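Designed Anbu Protein (PDB 5LOY) forms a helical assembly as a designed Anbu (ancestral beta subunit) of the proteasome family, and is probably an N-terminal nucleophile hydrolase linked to protein degradation. Local coordinates at residues Asp157-Pro162 with Ala170-Val175; Ser179-Asn184 with Leu189-Leu194; Thr164-Ala169 with Leu193-Arg198. All blocks are in the same frame, centred on the assembly; numbering follows the deposited sequence.

Overall arrangement
All three contacts hold helix 166-183, at its start (contact 3), its middle (contact 1) and its end (contact 2). Contact 1 joins it to helix 153-159 within one helical layer. Contacts 2 and 3 join it to opposite ends of strand 191-197, with centres about 17 Å apart. Contacts 1 and 3 are buried, though E197 brings contact 3 to the surface. Contact 2 is only partly buried. Contact 3 covers the most area, 142 Å². None has a hydrogen bond between its segments. A cysteine sulfur carries contact 1, a methionine sulfur contact 2 and a leucine contact 3. Contact 1 touches contact 2 through L174 and L191, and contact 3 through I160 and A169.

Contact 1 (Asp157-Pro162 with Ala170-Val175); sequences DRVITP and AKCALV
The end of helix 153-159 passes the middle of helix 166-183, and the backbones come closest at V159 and C172, with CA atoms 7.2 Å apart. I160 is the first residue to leave helical geometry, so the chain turns just beside this approach. This is a helix-loop-helix packing within one helical layer of the Ntn-hydrolase alpha-beta-beta-alpha fold.

The contact is small and apolar. C172 supplies more than half of the 110 Å² buried between the segments. Its SG lies anti to the backbone N (chi1 -171°), and this carries the sulfur across to V159 and I160. V159 points toward the cysteine and meets SG with its branch point, CB, at 3.8 Å. V159 CG1 lies a little farther from the same SG, at 4.1 Å. I160 does not aim its CB at the helix, but its long branch reaches back to it. No hydrogen bond joins the segments.

I155 and L156 of helix 153-159 also pack on C172, while I6 and L8 of strand 2-8 pack on I160. The polar side chains before V159 reach the second subunit: R158 by a salt bridge with D178 there, D157 by a hydrogen bond with S183 there. D157 also forms a salt bridge with K153 in its own chain. At the tip of I160, CD1 lies 3.9 Å from C172 SG and 4.0 Å from C172 CB.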
ATOM      1  N   ASP A 157       7.289   0.379   8.842  1.00 35.40           N
ATOM      2  CA  ASP A 157       8.583  -0.298   8.639  1.00 37.09           C
ATOM      3  C   ASP A 157       9.778   0.646   8.876  1.00 36.04           C
ATOM      4  O   ASP A 157      10.795   0.227   9.374  1.00 35.28           O
ATOM      5  CB  ASP A 157       8.700  -0.915   7.231  1.00 39.03           C
ATOM      6  CG  ASP A 157       7.947  -2.255   7.080  1.00 41.95           C
ATOM      7  OD1 ASP A 157       7.776  -2.989   8.088  1.00 43.24           O
ATOM      8  OD2 ASP A 157       7.524  -2.572   5.930  1.00 42.78           O
ATOM      9  N   ARG A 158       9.657   1.909   8.491  1.00 37.38           N
ATOM     10  CA  ARG A 158      10.775   2.841   8.613  1.00 39.88           C
ATOM     11  C   ARG A 158      11.067   3.198  10.049  1.00 39.48           C
ATOM     12  O   ARG A 158      12.215   3.351  10.404  1.00 40.57           O
ATOM     13  CB  ARG A 158      10.519   4.145   7.844  1.00 42.50           C
ATOM     14  CG  ARG A 158      10.665   4.038   6.327  1.00 46.45           C
ATOM     15  CD  ARG A 158      10.293   5.356   5.638  1.00 47.88           C
ATOM     16  NE  ARG A 158      10.169   5.243   4.188  1.00 47.48           N
ATOM     17  CZ  ARG A 158      11.186   5.297   3.331  1.00 45.53           C
ATOM     18  NH1 ARG A 158      12.442   5.460   3.766  1.00 44.15           N
ATOM     19  NH2 ARG A 158      10.936   5.195   2.023  1.00 42.96           N
ATOM     20  N   VAL A 159      10.034   3.320  10.868  1.00 37.44           N
ATOM     21  CA  VAL A 159      10.172   3.910  12.200  1.00 39.05           C
ATOM     22  C   VAL A 159      10.180   2.906  13.370  1.00 38.20           C
ATOM     23  O   VAL A 159      10.997   3.032  14.282  1.00 44.27           O
ATOM     24  CB  VAL A 159       9.056   4.955  12.419  1.00 38.65           C
ATOM     25  CG1 VAL A 159       9.094   5.510  13.822  1.00 41.74           C
ATOM     26  CG2 VAL A 159       9.208   6.085  11.426  1.00 39.53           C
ATOM     27  N   ILE A 160       9.295   1.919  13.362  1.00 35.49           N
ATOM     28  CA  ILE A 160       9.067   1.116  14.559  1.00 35.62           C
ATOM     29  C   ILE A 160      10.190   0.129  14.851  1.00 36.77           C
ATOM     30  O   ILE A 160      10.536  -0.679  14.012  1.00 36.68           O
ATOM     31  CB  ILE A 160       7.764   0.310  14.489  1.00 34.80           C
ATOM     32  CG1 ILE A 160       6.543   1.228  14.234  1.00 34.55           C
ATOM     33  CG2 ILE A 160       7.569  -0.480  15.774  1.00 35.50           C
ATOM     34  CD1 ILE A 160       6.285   2.301  15.273  1.00 34.07           C
ATOM     35  N   THR A 161      10.756   0.225  16.052  1.00 38.80           N
ATOM     36  CA  THR A 161      11.645  -0.783  16.600  1.00 40.53           C
ATOM     37  C   THR A 161      11.207  -1.013  18.036  1.00 42.91           C
ATOM     38  O   THR A 161      10.442  -0.218  18.587  1.00 43.01           O
ATOM     39  CB  THR A 161      13.138  -0.336  16.623  1.00 42.52           C
ATOM     40  OG1 THR A 161      13.367   0.587  17.700  1.00 43.57           O
ATOM     41  CG2 THR A 161      13.571   0.277  15.291  1.00 39.62           C
ATOM     42  N   PRO A 162      11.690  -2.101  18.654  1.00 44.95           N
ATOM     43  CA  PRO A 162      11.388  -2.349  20.063  1.00 45.84           C
ATOM     44  C   PRO A 162      11.764  -1.173  20.961  1.00 48.69           C
ATOM     45  O   PRO A 162      11.183  -0.990  22.022  1.00 48.35           O
ATOM     46  CB  PRO A 162      12.282  -3.540  20.396  1.00 47.68           C
ATOM     47  CG  PRO A 162      12.526  -4.232  19.091  1.00 47.21           C
ATOM     48  CD  PRO A 162      12.455  -3.198  18.024  1.00 44.73           C
ATOM     49  N   ALA A 170       2.724   6.060  18.697  1.00 33.57           N
ATOM     50  CA  ALA A 170       1.407   6.646  18.449  1.00 34.11           C
ATOM     51  C   ALA A 170       1.417   7.638  17.280  1.00 35.05           C
ATOM     52  O   ALA A 170       0.516   7.589  16.410  1.00 34.12           O
ATOM     53  CB  ALA A 170       0.859   7.290  19.689  1.00 35.06           C
ATOM     54  N   LYS A 171       2.419   8.519  17.226  1.00 36.30           N
ATOM     55  CA  LYS A 171       2.574   9.402  16.043  1.00 37.22           C
ATOM     56  C   LYS A 171       2.637   8.606  14.757  1.00 35.77           C
ATOM     57  O   LYS A 171       1.996   8.933  13.765  1.00 36.53           O
ATOM     58  CB  LYS A 171       3.861  10.180  16.106  1.00 39.84           C
ATOM     59  CG  LYS A 171       3.783  11.575  16.635  1.00 44.45           C
ATOM     60  CD  LYS A 171       5.044  12.298  16.194  1.00 46.98           C
ATOM     61  CE  LYS A 171       6.086  12.392  17.283  1.00 51.23           C
ATOM     62  NZ  LYS A 171       7.349  12.983  16.736  1.00 53.49           N
ATOM     63  N   CYS A 172       3.457   7.566  14.770  1.00 35.45           N
ATOM     64  CA  CYS A 172       3.665   6.759  13.595  1.00 34.41           C
ATOM     65  C   CYS A 172       2.378   6.077  13.164  1.00 32.40           C
ATOM     66  O   CYS A 172       2.027   6.082  11.997  1.00 33.04           O
ATOM     67  CB  CYS A 172       4.731   5.740  13.889  1.00 36.84           C
ATOM     68  SG  CYS A 172       5.275   4.848  12.439  1.00 40.87           S
ATOM     69  N   ALA A 173       1.622   5.539  14.109  1.00 33.09           N
ATOM     70  CA  ALA A 173       0.289   5.008  13.771  1.00 33.21           C
ATOM     71  C   ALA A 173      -0.611   6.064  13.121  1.00 31.53           C
ATOM     72  O   ALA A 173      -1.251   5.797  12.118  1.00 30.18           O
ATOM     73  CB  ALA A 173      -0.400   4.447  15.006  1.00 35.30           C
ATOM     74  N   LEU A 174      -0.642   7.266  13.676  1.00 31.64           N
ATOM     75  CA  LEU A 174      -1.529   8.297  13.147  1.00 33.60           C
ATOM     76  C   LEU A 174      -1.159   8.739  11.719  1.00 34.26           C
ATOM     77  O   LEU A 174      -2.024   8.921  10.853  1.00 33.50           O
ATOM     78  CB  LEU A 174      -1.587   9.486  14.099  1.00 35.05           C
ATOM     79  CG  LEU A 174      -2.295   9.148  15.416  1.00 36.29           C
ATOM     80  CD1 LEU A 174      -2.273  10.331  16.358  1.00 38.38           C
ATOM     81  CD2 LEU A 174      -3.747   8.737  15.184  1.00 36.85           C
ATOM     82  N   VAL A 175       0.132   8.869  11.480  1.00 33.67           N
ATOM     83  CA  VAL A 175       0.638   9.218  10.170  1.00 35.39           C
ATOM     84  C   VAL A 175       0.323   8.097   9.166  1.00 33.12           C
ATOM     85  O   VAL A 175      -0.081   8.354   8.020  1.00 33.27           O
ATOM     86  CB  VAL A 175       2.166   9.493  10.280  1.00 37.54           C
ATOM     87  CG1 VAL A 175       2.841   9.430   8.935  1.00 38.43           C
ATOM     88  CG2 VAL A 175       2.379  10.846  10.935  1.00 39.67           C
TER

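Contact 2 (Ser179-Asn184 with Leu189-Leu194); sequences STMRSN and LPLDLL
M181 reaches from the last turn of helix 166-183 to L189, just ahead of strand 191-197. The CA atoms of these two residues are 8.5 Å apart, so the side chains bridge the gap. M181 provides 58 Å² of the 103 Å² buried here.

The closer part is the thioether against L189. Chi1 and the extended chi2 of M181 bring SD to the leucine, and the bend at chi3 (-40°) lays CE near CD2. SD lies 4.1 Å from L189 CD2, and CE is at 4.2 Å from that same methyl. The two side chains cross at about a right angle. SD also comes within 3.9 Å of L189 N, a simple packing contact. A cis peptide bond follows between L189 and P190, and the proline points away from the helix.

The looser part is at L191. Its CB points toward the helix, but its CD2 stays 4.4 Å from M181 SD and adds little area. Beyond it the strand draws away from the helix end. The open side is at M181 and L189, both partly exposed, whereas L191 is buried. R182, an exposed neighbour, packs on R158 of the second subunit.

The contact closes the connection between helix 166-183 and strand 191-197 of the Ntn-hydrolase fold. Helix 214-232 packs over it, with F216 on both M181 and L189 and R220 on M181. V187 of the connecting loop adds to M181. The strand itself is paired with strands 11-21 and 205-209.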
ATOM      1  N   SER A 179      -1.950   8.687   5.641  1.00 36.58           N
ATOM      2  CA  SER A 179      -1.582   8.252   4.287  1.00 36.92           C
ATOM      3  C   SER A 179      -2.613   7.299   3.700  1.00 34.87           C
ATOM      4  O   SER A 179      -2.954   7.377   2.509  1.00 35.81           O
ATOM      5  CB  SER A 179      -0.206   7.584   4.302  1.00 37.99           C
ATOM      6  OG  SER A 179       0.794   8.547   4.560  1.00 45.03           O
ATOM      7  N   THR A 180      -3.113   6.404   4.534  1.00 32.63           N
ATOM      8  CA  THR A 180      -4.139   5.454   4.114  1.00 31.84           C
ATOM      9  C   THR A 180      -5.441   6.165   3.746  1.00 32.89           C
ATOM     10  O   THR A 180      -5.995   5.912   2.682  1.00 32.96           O
ATOM     11  CB  THR A 180      -4.406   4.420   5.221  1.00 32.38           C
ATOM     12  OG1 THR A 180      -3.192   3.721   5.544  1.00 30.93           O
ATOM     13  CG2 THR A 180      -5.453   3.449   4.777  1.00 32.46           C
ATOM     14  N   MET A 181      -5.885   7.106   4.580  1.00 35.90           N
ATOM     15  CA  MET A 181      -7.113   7.842   4.297  1.00 38.56           C
ATOM     16  C   MET A 181      -7.042   8.711   3.059  1.00 39.68           C
ATOM     17  O   MET A 181      -8.018   8.796   2.292  1.00 43.18           O
ATOM     18  CB  MET A 181      -7.554   8.647   5.506  1.00 43.33           C
ATOM     19  CG  MET A 181      -8.127   7.714   6.579  1.00 45.75           C
ATOM     20  SD  MET A 181      -8.638   8.433   8.138  1.00 49.28           S
ATOM     21  CE  MET A 181      -7.317   9.614   8.393  1.00 46.69           C
ATOM     22  N   ARG A 182      -5.885   9.296   2.807  1.00 38.86           N
ATOM     23  CA  ARG A 182      -5.687  10.057   1.580  1.00 41.01           C
ATOM     24  C   ARG A 182      -5.770   9.216   0.320  1.00 40.61           C
ATOM     25  O   ARG A 182      -6.137   9.717  -0.721  1.00 41.39           O
ATOM     26  CB  ARG A 182      -4.316  10.723   1.570  1.00 43.02           C
ATOM     27  CG  ARG A 182      -4.259  11.947   2.431  1.00 46.19           C
ATOM     28  CD  ARG A 182      -2.822  12.376   2.623  1.00 50.69           C
ATOM     29  NE  ARG A 182      -2.791  13.499   3.557  1.00 60.09           N
ATOM     30  CZ  ARG A 182      -2.810  14.792   3.216  1.00 61.95           C
ATOM     31  NH1 ARG A 182      -2.794  15.155   1.935  1.00 62.11           N
ATOM     32  NH2 ARG A 182      -2.809  15.716   4.174  1.00 60.54           N
ATOM     33  N   SER A 183      -5.384   7.950   0.402  1.00 40.97           N
ATOM     34  CA  SER A 183      -5.183   7.152  -0.785  1.00 41.82           C
ATOM     35  C   SER A 183      -6.241   6.082  -0.992  1.00 39.56           C
ATOM     36  O   SER A 183      -6.291   5.520  -2.066  1.00 39.05           O
ATOM     37  CB  SER A 183      -3.783   6.536  -0.742  1.00 44.45           C
ATOM     38  OG  SER A 183      -2.805   7.555  -0.933  1.00 48.99           O
ATOM     39  N   ASN A 184      -7.095   5.837  -0.007  1.00 36.98           N
ATOM     40  CA  ASN A 184      -8.100   4.797  -0.116  1.00 38.72           C
ATOM     41  C   ASN A 184      -9.369   5.154   0.634  1.00 39.40           C
ATOM     42  O   ASN A 184      -9.343   5.386   1.845  1.00 36.90           O
ATOM     43  CB  ASN A 184      -7.534   3.490   0.448  1.00 40.15           C
ATOM     44  CG  ASN A 184      -8.505   2.319   0.327  1.00 39.56           C
ATOM     45  OD1 ASN A 184      -9.480   2.242   1.057  1.00 40.19           O
ATOM     46  ND2 ASN A 184      -8.247   1.421  -0.616  1.00 39.42           N
ATOM     47  N   LEU A 189     -12.375   8.368   9.359  1.00 38.09           N
ATOM     48  CA  LEU A 189     -12.608   8.819  10.730  1.00 39.15           C
ATOM     49  C   LEU A 189     -14.040   8.568  11.115  1.00 40.27           C
ATOM     50  O   LEU A 189     -14.902   8.539  10.256  1.00 41.47           O
ATOM     51  CB  LEU A 189     -12.348  10.321  10.828  1.00 40.94           C
ATOM     52  CG  LEU A 189     -10.907  10.811  10.612  1.00 40.29           C
ATOM     53  CD1 LEU A 189     -10.797  12.312  10.807  1.00 43.49           C
ATOM     54  CD2 LEU A 189      -9.972  10.131  11.565  1.00 38.98           C
ATOM     55  N   PRO A 190     -14.320   8.427  12.420  1.00 41.01           N
ATOM     56  CA  PRO A 190     -13.409   8.564  13.569  1.00 39.65           C
ATOM     57  C   PRO A 190     -12.491   7.392  13.824  1.00 39.01           C
ATOM     58  O   PRO A 190     -12.892   6.260  13.532  1.00 38.44           O
ATOM     59  CB  PRO A 190     -14.363   8.738  14.749  1.00 40.28           C
ATOM     60  CG  PRO A 190     -15.681   8.191  14.286  1.00 41.16           C
ATOM     61  CD  PRO A 190     -15.736   8.509  12.829  1.00 41.00           C
ATOM     62  N   LEU A 191     -11.292   7.671  14.377  1.00 39.07           N
ATOM     63  CA  LEU A 191     -10.374   6.635  14.867  1.00 39.30           C
ATOM     64  C   LEU A 191     -10.477   6.474  16.340  1.00 39.58           C
ATOM     65  O   LEU A 191     -10.829   7.400  17.041  1.00 39.96           O
ATOM     66  CB  LEU A 191      -8.895   6.978  14.677  1.00 41.15           C
ATOM     67  CG  LEU A 191      -8.457   7.666  13.400  1.00 42.82           C
ATOM     68  CD1 LEU A 191      -6.951   7.780  13.405  1.00 42.66           C
ATOM     69  CD2 LEU A 191      -8.950   6.885  12.192  1.00 45.05           C
ATOM     70  N   ASP A 192     -10.112   5.280  16.796  1.00 40.36           N
ATOM     71  CA  ASP A 192      -9.885   4.992  18.201  1.00 42.44           C
ATOM     72  C   ASP A 192      -8.382   4.761  18.386  1.00 39.08           C
ATOM     73  O   ASP A 192      -7.721   4.157  17.530  1.00 37.69           O
ATOM     74  CB  ASP A 192     -10.719   3.786  18.652  1.00 46.55           C
ATOM     75  CG  ASP A 192     -12.225   4.100  18.708  1.00 54.75           C
ATOM     76  OD1 ASP A 192     -12.661   4.759  19.684  1.00 63.64           O
ATOM     77  OD2 ASP A 192     -12.974   3.733  17.755  1.00 60.52           O
ATOM     78  N   LEU A 193      -7.851   5.308  19.474  1.00 37.84           N
ATOM     79  CA  LEU A 193      -6.450   5.197  19.807  1.00 36.83           C
ATOM     80  C   LEU A 193      -6.289   4.805  21.278  1.00 38.39           C
ATOM     81  O   LEU A 193      -6.894   5.436  22.159  1.00 38.62           O
ATOM     82  CB  LEU A 193      -5.759   6.530  19.574  1.00 37.41           C
ATOM     83  CG  LEU A 193      -4.285   6.577  20.016  1.00 38.06           C
ATOM     84  CD1 LEU A 193      -3.424   5.700  19.105  1.00 36.51           C
ATOM     85  CD2 LEU A 193      -3.760   8.009  20.022  1.00 39.69           C
ATOM     86  N   LEU A 194      -5.472   3.778  21.544  1.00 37.90           N
ATOM     87  CA  LEU A 194      -5.207   3.340  22.916  1.00 38.69           C
ATOM     88  C   LEU A 194      -3.726   3.100  23.111  1.00 37.52           C
ATOM     89  O   LEU A 194      -3.096   2.414  22.317  1.00 36.92           O
ATOM     90  CB  LEU A 194      -6.002   2.081  23.210  1.00 38.55           C
ATOM     91  CG  LEU A 194      -6.064   1.627  24.663  1.00 41.16           C
ATOM     92  CD1 LEU A 194      -7.295   0.745  24.866  1.00 41.98           C
ATOM     93  CD2 LEU A 194      -4.811   0.888  25.104  1.00 40.70           C
TER

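Contact 3 (Thr164-Ala169 with Leu193-Arg198); sequences TSLEDA and LLVYER
L166 meets Y196 at its backbone carbonyl and not at its ring. Y196 points its CB away from the helix, and neither the faces nor the edges of its ring touch L166. Its OH is hydrogen-bonded to Q117 of strand 110-118, in the other sheet. Y196 O lies 4.0 Å from L166 CD1 and 4.1 Å from L166 CD2, as plain packing. The second flat group, the E197 carboxylate, lies beyond the contact. The extended chain leads it away from L166, and the aliphatic CG makes the touch, 3.8 Å from L166 CD1.

This is helix-on-sheet packing in the Ntn-hydrolase alpha-beta-beta-alpha fold. The first turn of helix 166-183 lies on strand 191-197, which pairs with strand 11-21. V195 points its CB toward the helix, and its CG1, anti to N (chi1 174°), lies 4.0 Å from L166 CD1. This one methyl meets both CB and CD1 of the leucine, with the two side chains slanted across each other. The side chains of L166 and E197 cross at about a right angle. L8 and V13 also pack on L166, and W239 of the second subunit packs on V195.

The helix start is fixed separately. E10 accepts from the backbone N of L166. S165 is the N-cap: its OG accepts from D168 N at 3.1 Å, with a nearly straight N-H...O angle of 168°.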
ATOM      1  N   THR A 164      11.482   2.042  20.228  1.00 44.39           N
ATOM      2  CA  THR A 164      10.685   3.232  19.968  1.00 42.44           C
ATOM      3  C   THR A 164       9.824   3.590  21.177  1.00 42.77           C
ATOM      4  O   THR A 164       9.301   2.703  21.853  1.00 43.21           O
ATOM      5  CB  THR A 164       9.777   3.014  18.747  1.00 38.92           C
ATOM      6  OG1 THR A 164      10.582   2.700  17.597  1.00 39.16           O
ATOM      7  CG2 THR A 164       8.946   4.247  18.456  1.00 38.65           C
ATOM      8  N   SER A 165       9.669   4.881  21.444  1.00 42.53           N
ATOM      9  CA  SER A 165       8.881   5.337  22.618  1.00 44.93           C
ATOM     10  C   SER A 165       7.389   5.238  22.324  1.00 42.76           C
ATOM     11  O   SER A 165       6.992   5.206  21.163  1.00 41.50           O
ATOM     12  CB  SER A 165       9.219   6.781  22.979  1.00 45.32           C
ATOM     13  OG  SER A 165       8.686   7.672  22.000  1.00 46.89           O
ATOM     14  N   LEU A 166       6.569   5.180  23.367  1.00 42.62           N
ATOM     15  CA  LEU A 166       5.117   5.125  23.174  1.00 41.74           C
ATOM     16  C   LEU A 166       4.616   6.329  22.408  1.00 42.83           C
ATOM     17  O   LEU A 166       3.779   6.184  21.522  1.00 40.81           O
ATOM     18  CB  LEU A 166       4.387   5.052  24.506  1.00 42.63           C
ATOM     19  CG  LEU A 166       4.562   3.752  25.293  1.00 44.64           C
ATOM     20  CD1 LEU A 166       3.846   3.869  26.617  1.00 45.63           C
ATOM     21  CD2 LEU A 166       4.040   2.553  24.500  1.00 44.96           C
ATOM     22  N   GLU A 167       5.157   7.505  22.719  1.00 46.21           N
ATOM     23  CA  GLU A 167       4.769   8.731  22.027  1.00 49.10           C
ATOM     24  C   GLU A 167       5.031   8.616  20.512  1.00 44.20           C
ATOM     25  O   GLU A 167       4.138   8.868  19.704  1.00 40.00           O
ATOM     26  CB  GLU A 167       5.502   9.965  22.585  1.00 56.06           C
ATOM     27  CG  GLU A 167       5.392  10.160  24.099  1.00 66.07           C
ATOM     28  CD  GLU A 167       6.517   9.456  24.887  1.00 74.21           C
ATOM     29  OE1 GLU A 167       7.623  10.043  25.019  1.00 78.54           O
ATOM     30  OE2 GLU A 167       6.309   8.310  25.364  1.00 72.88           O
ATOM     31  N   ASP A 168       6.235   8.205  20.133  1.00 42.31           N
ATOM     32  CA  ASP A 168       6.559   8.095  18.710  1.00 41.68           C
ATOM     33  C   ASP A 168       5.752   7.021  18.000  1.00 38.02           C
ATOM     34  O   ASP A 168       5.397   7.187  16.836  1.00 36.44           O
ATOM     35  CB  ASP A 168       8.061   7.838  18.487  1.00 43.65           C
ATOM     36  CG  ASP A 168       8.914   9.067  18.738  1.00 46.70           C
ATOM     37  OD1 ASP A 168       8.357  10.189  18.798  1.00 50.48           O
ATOM     38  OD2 ASP A 168      10.148   8.915  18.882  1.00 47.46           O
ATOM     39  N   ALA A 169       5.492   5.905  18.671  1.00 37.60           N
ATOM     40  CA  ALA A 169       4.711   4.823  18.052  1.00 36.32           C
ATOM     41  C   ALA A 169       3.292   5.275  17.784  1.00 34.18           C
ATOM     42  O   ALA A 169       2.734   4.938  16.731  1.00 33.16           O
ATOM     43  CB  ALA A 169       4.704   3.588  18.925  1.00 36.90           C
ATOM     44  N   LEU A 193      -7.851   5.308  19.474  1.00 37.84           N
ATOM     45  CA  LEU A 193      -6.450   5.197  19.807  1.00 36.83           C
ATOM     46  C   LEU A 193      -6.289   4.805  21.278  1.00 38.39           C
ATOM     47  O   LEU A 193      -6.894   5.436  22.159  1.00 38.62           O
ATOM     48  CB  LEU A 193      -5.759   6.530  19.574  1.00 37.41           C
ATOM     49  CG  LEU A 193      -4.285   6.577  20.016  1.00 38.06           C
ATOM     50  CD1 LEU A 193      -3.424   5.700  19.105  1.00 36.51           C
ATOM     51  CD2 LEU A 193      -3.760   8.009  20.022  1.00 39.69           C
ATOM     52  N   LEU A 194      -5.472   3.778  21.544  1.00 37.90           N
ATOM     53  CA  LEU A 194      -5.207   3.340  22.916  1.00 38.69           C
ATOM     54  C   LEU A 194      -3.726   3.100  23.111  1.00 37.52           C
ATOM     55  O   LEU A 194      -3.096   2.414  22.317  1.00 36.92           O
ATOM     56  CB  LEU A 194      -6.002   2.081  23.210  1.00 38.55           C
ATOM     57  CG  LEU A 194      -6.064   1.627  24.663  1.00 41.16           C
ATOM     58  CD1 LEU A 194      -7.295   0.745  24.866  1.00 41.98           C
ATOM     59  CD2 LEU A 194      -4.811   0.888  25.104  1.00 40.70           C
ATOM     60  N   VAL A 195      -3.183   3.688  24.165  1.00 39.14           N
ATOM     61  CA  VAL A 195      -1.762   3.584  24.488  1.00 39.71           C
ATOM     62  C   VAL A 195      -1.618   2.993  25.875  1.00 40.00           C
ATOM     63  O   VAL A 195      -2.139   3.542  26.835  1.00 40.52           O
ATOM     64  CB  VAL A 195      -1.068   4.970  24.471  1.00 40.81           C
ATOM     65  CG1 VAL A 195       0.382   4.855  24.956  1.00 42.42           C
ATOM     66  CG2 VAL A 195      -1.101   5.563  23.081  1.00 39.33           C
ATOM     67  N   TYR A 196      -0.914   1.859  25.968  1.00 41.39           N
ATOM     68  CA  TYR A 196      -0.837   1.054  27.207  1.00 42.41           C
ATOM     69  C   TYR A 196       0.595   1.020  27.712  1.00 44.07           C
ATOM     70  O   TYR A 196       1.488   0.608  26.972  1.00 43.19           O
ATOM     71  CB  TYR A 196      -1.347  -0.397  26.952  1.00 41.28           C
ATOM     72  CG  TYR A 196      -1.113  -1.303  28.145  1.00 42.97           C
ATOM     73  CD1 TYR A 196      -1.950  -1.242  29.257  1.00 44.71           C
ATOM     74  CD2 TYR A 196      -0.031  -2.154  28.198  1.00 42.34           C
ATOM     75  CE1 TYR A 196      -1.720  -2.020  30.361  1.00 45.78           C
ATOM     76  CE2 TYR A 196       0.217  -2.939  29.315  1.00 44.07           C
ATOM     77  CZ  TYR A 196      -0.627  -2.864  30.396  1.00 46.12           C
ATOM     78  OH  TYR A 196      -0.405  -3.626  31.527  1.00 48.04           O
ATOM     79  N   GLU A 197       0.817   1.433  28.958  1.00 47.13           N
ATOM     80  CA  GLU A 197       2.148   1.369  29.568  1.00 51.98           C
ATOM     81  C   GLU A 197       2.449   0.017  30.231  1.00 50.26           C
ATOM     82  O   GLU A 197       1.688  -0.460  31.072  1.00 50.85           O
ATOM     83  CB  GLU A 197       2.308   2.437  30.655  1.00 60.16           C
ATOM     84  CG  GLU A 197       2.481   3.874  30.173  1.00 64.76           C
ATOM     85  CD  GLU A 197       2.685   4.866  31.331  1.00 73.87           C
ATOM     86  OE1 GLU A 197       2.886   4.455  32.504  1.00 75.34           O
ATOM     87  OE2 GLU A 197       2.625   6.083  31.070  1.00 83.08           O
ATOM     88  N   ARG A 198       3.587  -0.561  29.874  1.00 47.79           N
ATOM     89  CA  ARG A 198       4.051  -1.810  30.458  1.00 50.91           C
ATOM     90  C   ARG A 198       3.911  -1.840  31.987  1.00 51.63           C
ATOM     91  O   ARG A 198       4.340  -0.920  32.664  1.00 50.74           O
ATOM     92  CB  ARG A 198       5.523  -2.032  30.077  1.00 54.96           C
ATOM     93  CG  ARG A 198       6.071  -3.414  30.406  1.00 59.57           C
ATOM     94  CD  ARG A 198       7.589  -3.411  30.461  1.00 64.48           C
ATOM     95  NE  ARG A 198       8.150  -4.385  29.527  1.00 69.25           N
ATOM     96  CZ  ARG A 198       8.285  -5.698  29.752  1.00 76.91           C
ATOM     97  NH1 ARG A 198       8.819  -6.462  28.798  1.00 78.67           N
ATOM     98  NH2 ARG A 198       7.893  -6.272  30.903  1.00 81.66           N
TER